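Local atomic coordinates of glutathione S-transferase (Agrobacterium tumefaciens, PDB entry 2YCD), a protein that probably catalyses the transfer of glutathione to electrophilic compounds, as other members of its superfamily do, and may help a soil bacterium detoxify herbicides. Residues Arg167-Gly172 with Ala176-Met181; Val184-Glu189 with Arg206-Pro211. All blocks are in the same frame, centred on the assembly; numbering follows the deposited sequence.

Interaction 1. Residues Arg167-Gly172 with Ala176-Met181; sequences REWLEG and AADILM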
loop_
_atom_site.group_PDB
_atom_site.type_symbol
_atom_site.label_atom_id
_atom_site.label_comp_id
_atom_site.label_asym_id
_atom_site.label_seq_id
_atom_site.Cartn_x
_atom_site.Cartn_y
_atom_site.Cartn_z
ATOM N N ARG A 167 12.869 -12.928 -15.562
ATOM C CA ARG A 167 13.294 -11.533 -15.423
ATOM C C ARG A 167 14.303 -11.397 -14.283
ATOM O O ARG A 167 14.127 -12.016 -13.224
ATOM C CB ARG A 167 12.088 -10.635 -15.124
ATOM C CG ARG A 167 11.040 -10.531 -16.240
ATOM C CD ARG A 167 9.768 -9.862 -15.732
ATOM N NE ARG A 167 8.723 -9.805 -16.753
ATOM C CZ ARG A 167 8.341 -8.693 -17.373
ATOM N NH1 ARG A 167 8.903 -7.529 -17.071
ATOM N NH2 ARG A 167 7.386 -8.741 -18.292
ATOM N N GLU A 168 15.337 -10.573 -14.486
ATOM C CA GLU A 168 16.276 -10.276 -13.413
ATOM C C GLU A 168 15.564 -9.462 -12.321
ATOM O O GLU A 168 15.676 -9.792 -11.146
ATOM C CB GLU A 168 17.491 -9.504 -13.943
ATOM C CG GLU A 168 18.634 -9.427 -12.940
ATOM C CD GLU A 168 19.809 -8.598 -13.439
ATOM O OE1 GLU A 168 19.721 -8.044 -14.551
ATOM O OE2 GLU A 168 20.808 -8.494 -12.703
ATOM N N TRP A 169 14.825 -8.439 -12.749
ATOM C CA TRP A 169 14.125 -7.521 -11.842
ATOM C C TRP A 169 12.697 -7.342 -12.332
ATOM O O TRP A 169 12.341 -7.806 -13.417
ATOM C CB TRP A 169 14.857 -6.175 -11.761
ATOM C CG TRP A 169 16.326 -6.306 -11.421
ATOM C CD1 TRP A 169 17.384 -6.016 -12.240
ATOM C CD2 TRP A 169 16.890 -6.772 -10.185
ATOM N NE1 TRP A 169 18.563 -6.265 -11.584
ATOM C CE2 TRP A 169 18.289 -6.738 -10.327
ATOM C CE3 TRP A 169 16.349 -7.210 -8.968
ATOM C CZ2 TRP A 169 19.159 -7.114 -9.304
ATOM C CZ3 TRP A 169 17.216 -7.601 -7.950
ATOM C CH2 TRP A 169 18.607 -7.549 -8.130
ATOM N N LEU A 170 11.863 -6.682 -11.535
ATOM C CA LEU A 170 10.450 -6.529 -11.897
ATOM C C LEU A 170 10.202 -5.702 -13.167
ATOM O O LEU A 170 9.314 -6.053 -13.958
ATOM C CB LEU A 170 9.650 -5.951 -10.725
ATOM C CG LEU A 170 9.480 -6.863 -9.498
ATOM C CD1 LEU A 170 9.049 -6.024 -8.312
ATOM C CD2 LEU A 170 8.512 -8.020 -9.714
ATOM N N GLU A 171 10.910 -4.588 -13.336
ATOM C CA GLU A 171 10.699 -3.697 -14.500
ATOM C C GLU A 171 12.017 -3.273 -15.129
ATOM O O GLU A 171 12.491 -2.153 -14.923
ATOM C CB GLU A 171 9.880 -2.453 -14.105
ATOM C CG GLU A 171 9.656 -1.422 -15.233
ATOM C CD GLU A 171 9.064 -2.018 -16.507
ATOM O OE1 GLU A 171 8.112 -2.826 -16.423
ATOM O OE2 GLU A 171 9.560 -1.670 -17.603
ATOM N N GLY A 172 12.626 -4.173 -15.891
ATOM C CA GLY A 172 13.888 -3.867 -16.536
ATOM C C GLY A 172 15.015 -3.783 -15.530
ATOM O O GLY A 172 15.370 -4.783 -14.903
ATOM N N ALA A 176 13.302 0.913 -7.328
ATOM C CA ALA A 176 12.608 1.013 -6.053
ATOM C C ALA A 176 11.541 -0.069 -5.869
ATOM O O ALA A 176 11.245 -0.448 -4.729
ATOM C CB ALA A 176 11.989 2.390 -5.906
ATOM N N ALA A 177 10.954 -0.571 -6.961
ATOM C CA ALA A 177 9.982 -1.651 -6.810
ATOM C C ALA A 177 10.648 -2.904 -6.249
ATOM O O ALA A 177 10.060 -3.625 -5.437
ATOM C CB ALA A 177 9.278 -1.965 -8.149
ATOM N N ASP A 178 11.877 -3.180 -6.698
ATOM C CA ASP A 178 12.562 -4.364 -6.215
ATOM C C ASP A 178 12.940 -4.225 -4.749
ATOM O O ASP A 178 12.870 -5.197 -3.994
ATOM C CB ASP A 178 13.787 -4.697 -7.084
ATOM C CG ASP A 178 13.420 -4.873 -8.537
ATOM O OD1 ASP A 178 12.706 -5.845 -8.876
ATOM O OD2 ASP A 178 13.844 -4.005 -9.320
ATOM N N ILE A 179 13.332 -3.026 -4.338
ATOM C CA ILE A 179 13.618 -2.800 -2.919
ATOM C C ILE A 179 12.391 -3.157 -2.076
ATOM O O ILE A 179 12.483 -3.933 -1.108
ATOM C CB ILE A 179 14.045 -1.351 -2.656
ATOM C CG1 ILE A 179 15.412 -1.063 -3.309
ATOM C CG2 ILE A 179 14.042 -1.054 -1.143
ATOM C CD1 ILE A 179 15.908 0.379 -3.075
ATOM N N LEU A 180 11.236 -2.604 -2.436
ATOM C CA LEU A 180 10.031 -2.846 -1.637
ATOM C C LEU A 180 9.583 -4.301 -1.709
ATOM O O LEU A 180 9.232 -4.918 -0.681
ATOM C CB LEU A 180 8.902 -1.904 -2.063
ATOM C CG LEU A 180 9.165 -0.418 -1.776
ATOM C CD1 LEU A 180 8.071 0.428 -2.419
ATOM C CD2 LEU A 180 9.278 -0.132 -0.264
ATOM N N MET A 181 9.635 -4.883 -2.906
ATOM C CA MET A 181 9.186 -6.263 -3.067
ATOM C C MET A 181 10.092 -7.271 -2.351
ATOM O O MET A 181 9.594 -8.197 -1.695
ATOM C CB MET A 181 9.085 -6.625 -4.553
ATOM C CG MET A 181 8.472 -8.020 -4.810
ATOM S SD MET A 181 6.696 -8.098 -4.450
ATOM C CE MET A 181 6.028 -7.249 -5.890
HETATM O O HOH W 1 12.655 -3.164 -11.533
#

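Interaction 2. Residues Val184-Glu189 with Arg206-Pro211; sequences VLRRLE and RGKARP. With GTB (S-(p-nitrobenzyl)glutathione), chain B; PO4 (phosphate ion), chain C.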
loop_
_atom_site.group_PDB
_atom_site.type_symbol
_atom_site.label_atom_id
_atom_site.label_comp_id
_atom_site.label_asym_id
_atom_site.label_seq_id
_atom_site.Cartn_x
_atom_site.Cartn_y
_atom_site.Cartn_z
ATOM N N VAL A 184 9.596 -7.089 1.438
ATOM C CA VAL A 184 8.337 -7.774 1.776
ATOM C C VAL A 184 8.532 -9.308 1.749
ATOM O O VAL A 184 8.168 -10.023 2.699
ATOM C CB VAL A 184 7.188 -7.288 0.819
ATOM C CG1 VAL A 184 6.020 -8.268 0.767
ATOM C CG2 VAL A 184 6.713 -5.861 1.212
ATOM N N LEU A 185 9.117 -9.818 0.672
ATOM C CA LEU A 185 9.293 -11.266 0.524
ATOM C C LEU A 185 10.194 -11.849 1.606
ATOM O O LEU A 185 10.008 -13.002 2.007
ATOM C CB LEU A 185 9.863 -11.598 -0.860
ATOM C CG LEU A 185 8.900 -11.407 -2.033
ATOM C CD1 LEU A 185 9.648 -11.539 -3.343
ATOM C CD2 LEU A 185 7.758 -12.409 -1.968
ATOM N N ARG A 186 11.158 -11.068 2.084
ATOM C CA ARG A 186 12.044 -11.549 3.140
ATOM C C ARG A 186 11.323 -11.904 4.432
ATOM O O ARG A 186 11.869 -12.659 5.232
ATOM C CB ARG A 186 13.191 -10.567 3.404
ATOM C CG ARG A 186 14.250 -10.555 2.300
ATOM C CD ARG A 186 15.566 -9.857 2.778
ATOM N NE ARG A 186 16.140 -10.587 3.918
ATOM C CZ ARG A 186 16.435 -10.081 5.115
ATOM N NH1 ARG A 186 16.275 -8.799 5.370
ATOM N NH2 ARG A 186 16.922 -10.878 6.072
ATOM N N ARG A 187 10.104 -11.383 4.633
ATOM C CA ARG A 187 9.319 -11.795 5.801
ATOM C C ARG A 187 8.953 -13.273 5.772
ATOM O O ARG A 187 8.544 -13.831 6.787
ATOM C CB ARG A 187 8.076 -10.920 5.949
ATOM C CG ARG A 187 8.461 -9.471 6.164
ATOM C CD ARG A 187 7.277 -8.591 6.433
ATOM N NE ARG A 187 6.804 -8.746 7.803
ATOM C CZ ARG A 187 6.255 -7.772 8.516
ATOM N NH1 ARG A 187 6.103 -6.558 7.993
ATOM N NH2 ARG A 187 5.839 -8.021 9.746
ATOM N N LEU A 188 9.145 -13.913 4.623
ATOM C CA LEU A 188 8.887 -15.351 4.482
ATOM C C LEU A 188 10.112 -16.229 4.661
ATOM O O LEU A 188 9.988 -17.462 4.594
ATOM C CB LEU A 188 8.280 -15.662 3.119
ATOM C CG LEU A 188 6.890 -15.092 2.879
ATOM C CD1 LEU A 188 6.481 -15.377 1.447
ATOM C CD2 LEU A 188 5.884 -15.710 3.855
ATOM N N GLU A 189 11.291 -15.644 4.849
ATOM C CA GLU A 189 12.514 -16.460 4.940
ATOM C C GLU A 189 12.405 -17.540 6.019
ATOM O O GLU A 189 12.675 -18.705 5.751
ATOM C CB GLU A 189 13.761 -15.597 5.178
ATOM C CG GLU A 189 14.211 -14.790 3.963
ATOM C CD GLU A 189 15.453 -13.935 4.231
ATOM O OE1 GLU A 189 15.795 -13.715 5.412
ATOM O OE2 GLU A 189 16.086 -13.478 3.252
ATOM N N ARG A 206 19.254 -12.328 -5.342
ATOM C CA ARG A 206 19.882 -11.338 -6.225
ATOM C C ARG A 206 19.916 -9.948 -5.570
ATOM O O ARG A 206 20.903 -9.208 -5.682
ATOM C CB ARG A 206 19.156 -11.255 -7.572
ATOM C CG ARG A 206 19.529 -12.371 -8.538
ATOM C CD ARG A 206 19.153 -12.024 -9.981
ATOM N NE ARG A 206 17.719 -11.912 -10.171
ATOM C CZ ARG A 206 16.899 -12.945 -10.281
ATOM N NH1 ARG A 206 17.371 -14.191 -10.198
ATOM N NH2 ARG A 206 15.610 -12.741 -10.472
ATOM N N GLY A 207 18.821 -9.586 -4.901
ATOM C CA GLY A 207 18.773 -8.312 -4.197
ATOM C C GLY A 207 19.724 -8.275 -2.998
ATOM O O GLY A 207 20.429 -7.289 -2.782
ATOM N N LYS A 208 19.731 -9.349 -2.217
ATOM C CA LYS A 208 20.561 -9.427 -1.014
ATOM C C LYS A 208 22.052 -9.396 -1.331
ATOM O O LYS A 208 22.853 -9.018 -0.470
ATOM C CB LYS A 208 20.228 -10.691 -0.213
ATOM C CG LYS A 208 18.818 -10.663 0.409
ATOM C CD LYS A 208 18.377 -12.008 0.985
ATOM C CE LYS A 208 19.308 -12.555 2.028
ATOM N NZ LYS A 208 18.766 -13.855 2.553
ATOM N N ALA A 209 22.427 -9.772 -2.560
ATOM C CA ALA A 209 23.829 -9.757 -2.957
ATOM C C ALA A 209 24.326 -8.372 -3.373
ATOM O O ALA A 209 25.527 -8.177 -3.556
ATOM C CB ALA A 209 24.061 -10.771 -4.084
ATOM N N ARG A 210 23.436 -7.396 -3.531
ATOM C CA ARG A 210 23.885 -6.068 -3.940
ATOM C C ARG A 210 24.649 -5.365 -2.809
ATOM O O ARG A 210 24.260 -5.432 -1.646
ATOM C CB ARG A 210 22.691 -5.227 -4.392
ATOM C CG ARG A 210 21.993 -5.799 -5.620
ATOM C CD ARG A 210 20.765 -4.979 -6.023
ATOM N NE ARG A 210 21.088 -3.609 -6.429
ATOM C CZ ARG A 210 21.397 -3.240 -7.673
ATOM N NH1 ARG A 210 21.445 -4.140 -8.654
ATOM N NH2 ARG A 210 21.681 -1.978 -7.951
ATOM N N PRO A 211 25.739 -4.655 -3.134
ATOM C CA PRO A 211 26.509 -4.007 -2.061
ATOM C C PRO A 211 25.709 -3.014 -1.223
ATOM O O PRO A 211 25.958 -2.907 -0.012
ATOM C CB PRO A 211 27.644 -3.290 -2.817
ATOM C CG PRO A 211 27.711 -3.981 -4.143
ATOM C CD PRO A 211 26.351 -4.496 -4.463
HETATM N N1 GTB B . 2.628 1.585 6.565
HETATM C CA1 GTB B . 3.754 1.859 7.470
HETATM C C1 GTB B . 5.040 1.941 6.687
HETATM O O11 GTB B . 5.179 1.149 5.731
HETATM O O12 GTB B . 5.914 2.773 7.027
HETATM C CB1 GTB B . 3.792 0.761 8.544
HETATM C CG1 GTB B . 4.852 1.062 9.601
HETATM C CD1 GTB B . 4.986 -0.066 10.606
HETATM O OE1 GTB B . 4.257 -1.054 10.517
HETATM N N2 GTB B . 5.926 0.086 11.537
HETATM C CA2 GTB B . 6.181 -0.927 12.563
HETATM C C2 GTB B . 6.164 -0.340 13.940
HETATM O O2 GTB B . 6.602 0.785 14.171
HETATM C CB2 GTB B . 7.614 -1.464 12.380
HETATM S SG2 GTB B . 7.876 -2.378 10.898
HETATM N N3 GTB B . 5.666 -1.123 14.899
HETATM C CA3 GTB B . 5.619 -0.772 16.309
HETATM C C3 GTB B . 4.237 -0.498 16.826
HETATM O O31 GTB B . 3.255 -0.681 16.080
HETATM O O32 GTB B . 4.157 -0.090 18.007
HETATM C "C'" GTB B . 6.918 -3.855 11.056
HETATM C "C1'" GTB B . 7.726 -5.016 11.573
HETATM C "C2'" GTB B . 7.745 -5.301 12.929
HETATM C "C3'" GTB B . 8.488 -6.383 13.399
HETATM C "C4'" GTB B . 9.205 -7.176 12.505
HETATM N N41 GTB B . 9.948 -8.273 12.979
HETATM O O41 GTB B . 10.499 -9.049 12.202
HETATM O O42 GTB B . 10.023 -8.454 14.180
HETATM C "C5'" GTB B . 9.174 -6.889 11.148
HETATM C "C6'" GTB B . 8.430 -5.811 10.676
HETATM P P PO4 C . 23.345 -2.373 -11.418
HETATM O O1 PO4 C . 23.095 -3.858 -11.398
HETATM O O2 PO4 C . 24.663 -2.084 -10.727
HETATM O O3 PO4 C . 23.422 -1.858 -12.841
HETATM O O4 PO4 C . 22.233 -1.639 -10.706
#

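Interaction 1. Residues Arg167-Gly172 with Ala176-Met181
D178, on the first turn of helix 176-185, drives its carboxylate between W169 and L170 of the preceding loop. It lies roughly perpendicular to the tryptophan side chain, with the ring and carboxylate planes 56° apart. OD2 of D178 lies 3.4 Å from CB of W169, and D178 CG stands 3.8 Å from CE3 of the W169 ring. L170 and D178 instead run antiparallel alongside one another, and the leucine amide meets the acid: L170 N donates to the syn lone pair of D178 OD1 at 2.9 Å, in a nearly straight bond (168°). The same oxygen is hydrogen-bonded to Y203 OH of helix 198-208.

Beyond this polar knot the leucine turns to hydrocarbon. CD1 of L170 rests 3.8 Å from CB of M181 and 4.1 Å from CB of A177, one helical turn apart. M181 lies across it; with CG anti to the backbone N (chi1 -174°) and the chain bent at the next two torsions, the methionine doubles back and its CE methyl also reaches CD1. W114 of helix 105-135 packs on A177 and M181.

The pattern is consistent with the Ser-X-X-Asp N-capping box known from glutathione transferases: D178 OD2 returns to S175 N, while S175 OG takes the nearby A177 N. A water adds a second link to the loop, 2.6 Å from D178 OD2 as donor and 2.9 Å from E171 N as acceptor. With amides, a hydroxyl and the helix N terminus gathered round it, the buried carboxylate is probably ionised; the one acid bonds both to the start of its helix and to the loop before it.

Interaction 2. Residues Val184-Glu189 with Arg206-Pro211
K208 and E189 extend toward one another from their two segments, and K208 NZ reaches E189 OE2 at 2.8 Å in a salt bridge. R186 takes the same carboxylate side-on with two nitrogens: R186 NE bonds to OE2 of E189 at 3.0 Å, its partner almost in the guanidinium plane, while R186 NH2 reaches E189 OE1 at 3.1 Å along a more bent path (138°). The two cations meet OE2 from opposite faces of the carboxylate plane. R186 NE and K208 NZ are 4.4 Å apart, and the shared anion probably reconciles their charges.

The tight side is that of the buried arginine. A bend at chi3 (61°) turns its guanidinium back toward E189, NH2 is held further by R30 O, and F213 and F217 of helix 211-225 pack on the side chain. The aliphatic part of K208 belongs here too: its CD passes 4.0 Å from NE of R186, and F213 touches it. The three residues thus form a salt-bridge network in the helical C-terminal domain of the transferase fold, bridging segments 184-189 and 206-211. Its looser, partly exposed side is confined to the E189 carboxylate and the lysine end, where E205 offers NZ only a long, weak ion pair.

R187, which follows R186 in the chain, belongs to the ligand pocket. C6' of the benzyl ring of S-(p-nitrobenzyl)glutathione sits over one face of the R187 guanidinium, toward its rim, 3.5 Å from NH2 of R187. Away from the pocket, R210 is salt-bridged to E44 through NE, while R210 NH2 meets phosphate O4 at 2.8 Å; that ion probably came from the crystallisation liquor.

Overall arrangement
Followed from the N terminus, the chain passes the four-stranded thioredoxin-like sheet and the long helices 105-135 and 142-164 before either contact begins. Interaction 1 then closes a short loop, with three residues between its segments, and ties the approach to helix 176-185 onto that helix. Interaction 2 opens farther along and spans a longer excursion that contains most of helix 198-208, tying segment 184-189 to the end of that helix. The two are in series, neither nested nor crossed, with centres about 11 Å apart. They also meet directly: E168 O is a probable hydrogen-bond partner of R206 NH2, and the W169 ring packs against R206 and R210.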